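Local coordinates for RNA polymerase ECF-subfamily sigma factor (Streptomyces venezuelae, PDB 6DXO), which directs RNA polymerase to specific promoters as an ECF sigma factor probably involved in aerial mycelium formation, and is usually held inactive by an anti-sigma factor, at residues 27-32 with 71-76; 107-112 with 121-126. One frame throughout, in Å; residues are numbered along the deposited sequence.

Overall arrangement
Contact 1 (27-32 with 71-76) and contact 2 (107-112 with 121-126) come one after the other along the chain, the first closing before the second opens. Each joins two helices of a different part of the all-helical sigma factor: helices 12-31 and 65-79 of sigma-70 region 2, then helices 101-112 and 117-124 of region 4. They lie on opposite sides of the chain's centre, with their own centres 30 Å apart and their nearest atoms about 15 Å apart, so they do not touch. Each contact thus belongs to the internal packing of one region, and the second protein chain of the complex reaches residues of both.

Contact 1. Residues 27-32 with 71-76; sequences YRYIYY and TIARNL
Y29 reaches across from helix 12-31 and brings its ring obliquely up to A73 and R74 of helix 65-79. With CG anti to the backbone N (chi1 170°), the ring is carried toward the neighbouring helix. On the ring, CD2 lies 4.0 Å from A73 CB, while the hydroxyl passes on to R74, where Y29 OH is 3.3 Å from both R74 CB and R74 CG. That meeting is with the aliphatic part of the arginine; beyond it the chain bends at chi3 (56°), leading away from Y29, with the guanidinium turned 78° from the tyrosine ring. I30 closes on the same alanine with its longer branch, CD1 coming 3.8 Å from A73 CB. The methyl of A73 therefore has both an aromatic and an aliphatic partner, and also touches T47 of helix 37-53. Cutting Y29 back to an alanine is likely to strip the R74 methylenes of the hydroxyl resting on them and open a gap beside A73. With no hydrogen bond or salt bridge between the segments, this part of region 2 is joined by van der Waals packing, apolar at A73 and edged by a tyrosine hydroxyl and an arginine at its more exposed side.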
# COMPACT_ATOMS: atom_id res chain seq x y z
N TYR A 27 -6.19 1.14 -0.29
CA TYR A 27 -6.23 2.57 0.07
C TYR A 27 -7.49 3.23 -0.45
O TYR A 27 -8.16 3.98 0.27
CB TYR A 27 -4.99 3.24 -0.49
CG TYR A 27 -4.92 4.73 -0.31
CD1 TYR A 27 -4.63 5.29 0.92
CD2 TYR A 27 -5.09 5.57 -1.40
CE1 TYR A 27 -4.53 6.72 1.07
CE2 TYR A 27 -4.99 6.96 -1.28
CZ TYR A 27 -4.71 7.51 -0.05
OH TYR A 27 -4.62 8.88 0.05
N ARG A 28 -7.83 2.95 -1.70
CA ARG A 28 -9.02 3.53 -2.32
C ARG A 28 -10.31 3.06 -1.67
O ARG A 28 -11.23 3.84 -1.52
CB ARG A 28 -9.04 3.31 -3.83
CG ARG A 28 -7.94 4.08 -4.55
CD ARG A 28 -8.18 4.07 -6.04
NE ARG A 28 -7.70 2.85 -6.67
CZ ARG A 28 -6.51 2.75 -7.25
NH1 ARG A 28 -5.69 3.79 -7.27
NH2 ARG A 28 -6.13 1.61 -7.80
N TYR A 29 -10.36 1.80 -1.25
CA TYR A 29 -11.54 1.34 -0.52
C TYR A 29 -11.71 2.13 0.79
O TYR A 29 -12.82 2.58 1.14
CB TYR A 29 -11.44 -0.17 -0.26
CG TYR A 29 -12.52 -0.64 0.71
CD1 TYR A 29 -13.82 -0.86 0.27
CD2 TYR A 29 -12.23 -0.81 2.06
CE1 TYR A 29 -14.82 -1.30 1.17
CE2 TYR A 29 -13.22 -1.23 2.96
CZ TYR A 29 -14.51 -1.46 2.50
OH TYR A 29 -15.49 -1.85 3.40
N ILE A 30 -10.60 2.31 1.49
CA ILE A 30 -10.59 2.98 2.79
C ILE A 30 -10.83 4.50 2.66
O ILE A 30 -11.54 5.09 3.47
CB ILE A 30 -9.26 2.70 3.54
CG1 ILE A 30 -9.14 1.21 3.89
CG2 ILE A 30 -9.15 3.52 4.82
CD1 ILE A 30 -7.83 0.85 4.62
N TYR A 31 -10.25 5.09 1.62
CA TYR A 31 -10.15 6.55 1.45
C TYR A 31 -11.49 7.26 1.65
O TYR A 31 -11.56 8.31 2.29
CB TYR A 31 -9.66 6.84 0.03
CG TYR A 31 -9.29 8.28 -0.25
CD1 TYR A 31 -8.04 8.76 0.07
CD2 TYR A 31 -10.19 9.17 -0.86
CE1 TYR A 31 -7.67 10.08 -0.19
CE2 TYR A 31 -9.83 10.50 -1.11
CZ TYR A 31 -8.57 10.94 -0.78
OH TYR A 31 -8.19 12.25 -1.03
N TYR A 32 -12.53 6.67 1.08
CA TYR A 32 -13.82 7.33 1.00
C TYR A 32 -14.65 7.04 2.24
O TYR A 32 -15.77 7.55 2.37
CB TYR A 32 -14.56 6.91 -0.29
CG TYR A 32 -13.86 7.30 -1.59
CD1 TYR A 32 -14.14 8.49 -2.24
CD2 TYR A 32 -12.92 6.44 -2.18
CE1 TYR A 32 -13.50 8.83 -3.45
CE2 TYR A 32 -12.28 6.78 -3.37
CZ TYR A 32 -12.59 7.96 -4.00
OH TYR A 32 -11.94 8.27 -5.18
N THR A 71 -11.83 -7.28 3.17
CA THR A 71 -12.63 -7.63 4.33
C THR A 71 -11.93 -7.24 5.63
O THR A 71 -12.58 -6.82 6.57
CB THR A 71 -13.07 -9.12 4.30
OG1 THR A 71 -11.92 -9.97 4.23
CG2 THR A 71 -13.92 -9.39 3.08
N ILE A 72 -10.60 -7.35 5.66
CA ILE A 72 -9.84 -6.87 6.81
C ILE A 72 -9.94 -5.36 6.99
O ILE A 72 -10.10 -4.88 8.10
CB ILE A 72 -8.34 -7.27 6.70
CG1 ILE A 72 -8.18 -8.77 6.96
CG2 ILE A 72 -7.49 -6.46 7.69
CD1 ILE A 72 -6.84 -9.31 6.50
N ALA A 73 -9.84 -4.61 5.89
CA ALA A 73 -9.91 -3.16 5.96
C ALA A 73 -11.30 -2.77 6.42
O ALA A 73 -11.46 -1.86 7.22
CB ALA A 73 -9.58 -2.51 4.60
N ARG A 74 -12.31 -3.46 5.89
CA ARG A 74 -13.69 -3.24 6.33
C ARG A 74 -13.84 -3.39 7.86
O ARG A 74 -14.46 -2.53 8.51
CB ARG A 74 -14.66 -4.16 5.60
CG ARG A 74 -16.13 -3.86 5.95
CD ARG A 74 -17.08 -4.72 5.15
NE ARG A 74 -16.81 -6.14 5.31
CZ ARG A 74 -17.27 -7.07 4.48
NH1 ARG A 74 -18.00 -6.71 3.43
NH2 ARG A 74 -16.98 -8.35 4.68
N ASN A 75 -13.23 -4.43 8.41
CA ASN A 75 -13.22 -4.69 9.86
C ASN A 75 -12.52 -3.55 10.61
O ASN A 75 -13.00 -3.10 11.65
CB ASN A 75 -12.51 -6.03 10.20
CG ASN A 75 -13.30 -7.29 9.79
OD1 ASN A 75 -14.53 -7.32 9.78
ND2 ASN A 75 -12.57 -8.36 9.48
N LEU A 76 -11.39 -3.07 10.08
CA LEU A 76 -10.64 -1.98 10.70
C LEU A 76 -11.36 -0.64 10.68
O LEU A 76 -11.29 0.12 11.64
CB LEU A 76 -9.27 -1.80 10.02
CG LEU A 76 -8.20 -2.84 10.34
CD1 LEU A 76 -7.05 -2.69 9.37
CD2 LEU A 76 -7.71 -2.66 11.77

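Contact 2. Residues 107-112 with 121-126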
# COMPACT_ATOMS: atom_id res chain seq x y z
N VAL A 107 13.80 12.00 5.56
CA VAL A 107 14.44 10.74 5.96
C VAL A 107 14.12 9.60 4.99
O VAL A 107 14.95 8.74 4.75
CB VAL A 107 14.09 10.32 7.41
CG1 VAL A 107 14.58 11.35 8.42
CG2 VAL A 107 12.60 10.05 7.57
N THR A 108 12.91 9.58 4.45
CA THR A 108 12.51 8.52 3.52
C THR A 108 13.32 8.60 2.23
O THR A 108 13.93 7.63 1.80
CB THR A 108 11.02 8.61 3.21
OG1 THR A 108 10.28 8.50 4.44
CG2 THR A 108 10.60 7.48 2.27
N LEU A 109 13.36 9.78 1.64
CA LEU A 109 14.16 9.97 0.43
C LEU A 109 15.65 9.73 0.66
O LEU A 109 16.29 9.04 -0.13
CB LEU A 109 13.94 11.37 -0.14
CG LEU A 109 12.57 11.74 -0.71
CD1 LEU A 109 12.49 13.25 -0.82
CD2 LEU A 109 12.34 11.09 -2.05
N ARG A 110 16.21 10.30 1.73
CA ARG A 110 17.66 10.19 1.97
C ARG A 110 18.11 8.79 2.35
O ARG A 110 19.13 8.29 1.85
CB ARG A 110 18.11 11.16 3.07
CG ARG A 110 18.08 12.62 2.67
CD ARG A 110 19.32 13.02 1.87
NE ARG A 110 20.51 13.02 2.70
CZ ARG A 110 21.56 12.23 2.52
NH1 ARG A 110 21.60 11.37 1.51
NH2 ARG A 110 22.59 12.31 3.35
N PHE A 111 17.37 8.15 3.24
CA PHE A 111 17.88 6.94 3.87
C PHE A 111 17.15 5.67 3.44
O PHE A 111 17.77 4.63 3.28
CB PHE A 111 17.91 7.10 5.38
CG PHE A 111 18.65 8.33 5.83
CD1 PHE A 111 18.00 9.32 6.58
CD2 PHE A 111 19.97 8.53 5.47
CE1 PHE A 111 18.68 10.46 6.98
CE2 PHE A 111 20.65 9.68 5.87
CZ PHE A 111 20.01 10.65 6.62
N LEU A 112 15.85 5.78 3.21
CA LEU A 112 15.09 4.63 2.71
C LEU A 112 15.21 4.47 1.19
O LEU A 112 15.18 3.36 0.67
CB LEU A 112 13.63 4.69 3.15
CG LEU A 112 13.42 4.57 4.66
CD1 LEU A 112 11.95 4.67 5.02
CD2 LEU A 112 14.01 3.26 5.18
N ALA A 121 17.13 17.43 -2.41
CA ALA A 121 16.80 18.84 -2.59
C ALA A 121 15.93 19.06 -3.83
O ALA A 121 14.92 19.76 -3.77
CB ALA A 121 18.06 19.69 -2.64
N ARG A 122 16.31 18.43 -4.94
CA ARG A 122 15.56 18.58 -6.19
C ARG A 122 14.12 18.08 -6.04
O ARG A 122 13.18 18.74 -6.47
CB ARG A 122 16.22 17.86 -7.36
CG ARG A 122 17.67 18.21 -7.60
CD ARG A 122 17.87 19.67 -8.01
NE ARG A 122 19.27 19.91 -8.34
CZ ARG A 122 20.22 20.19 -7.44
NH1 ARG A 122 19.92 20.27 -6.15
NH2 ARG A 122 21.47 20.38 -7.84
N VAL A 123 13.96 16.90 -5.43
CA VAL A 123 12.62 16.33 -5.22
C VAL A 123 11.74 17.18 -4.30
O VAL A 123 10.53 17.33 -4.55
CB VAL A 123 12.72 14.92 -4.61
CG1 VAL A 123 11.31 14.39 -4.23
CG2 VAL A 123 13.41 13.98 -5.58
N MET A 124 12.33 17.70 -3.23
CA MET A 124 11.56 18.43 -2.23
C MET A 124 11.38 19.92 -2.55
O MET A 124 10.60 20.61 -1.88
CB MET A 124 12.18 18.26 -0.84
CG MET A 124 12.10 16.82 -0.32
SD MET A 124 12.57 16.64 1.41
CE MET A 124 11.13 17.31 2.23
N GLY A 125 12.09 20.40 -3.56
CA GLY A 125 12.02 21.80 -3.94
C GLY A 125 12.66 22.69 -2.90
O GLY A 125 12.19 23.80 -2.62
N LYS A 126 13.76 22.21 -2.33
CA LYS A 126 14.50 22.97 -1.33
C LYS A 126 15.97 23.06 -1.74
O LYS A 126 16.42 22.34 -2.62
CB LYS A 126 14.35 22.32 0.04
CG LYS A 126 12.89 22.16 0.45
CD LYS A 126 12.73 21.84 1.92
CE LYS A 126 11.46 22.47 2.45
NZ LYS A 126 11.38 22.38 3.93
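This is a small apolar helix-helix contact in sigma-70 region 4, where the C-terminal part of helix 101-112 meets the end of helix 117-124, probably the first helix of the region's helix-turn-helix, with helix 128-144 the second. L109 is its centre: a buried leucine whose CD1 meets both V123 and M124, while CD2 only comes near V123. The backbones stay well apart, L109 CA and V123 CA being 8.6 Å from each other, and no hydrogen bond crosses, so side chains alone bridge the space.

L109 and V123 reach toward each other tip to tip. V123 holds CG1 anti to its backbone N (chi1 173°), and this branch does the touching, 3.8 Å from L109 CD1 and 4.1 Å from L109 CD2. M124 arrives differently, crossing L109 at a slant: M124 CG lies 3.6 Å from L109 CD1, with M124 SD slightly farther from that methyl at 4.1 Å. The chain turns about the CG-SD bond (chi3 75°), swinging CE off its line. Directly afterwards the helix ends at G125, whose positive phi, with the 6→1 bond from K126 N to A121 O, marks a Schellman motif; G125 N also bonds weakly to A121 O.

L115, in the loop between the two helices, packs on L109 and V123 alike, and T120 of helix 117-124 also touches L109. M124 extends the packing along helix 101-112 to Q102, E105 and C106. The pair of helices rests against helix 128-144 through V107, A121 and M124, with the other protein chain packing along T108, L109 and L112.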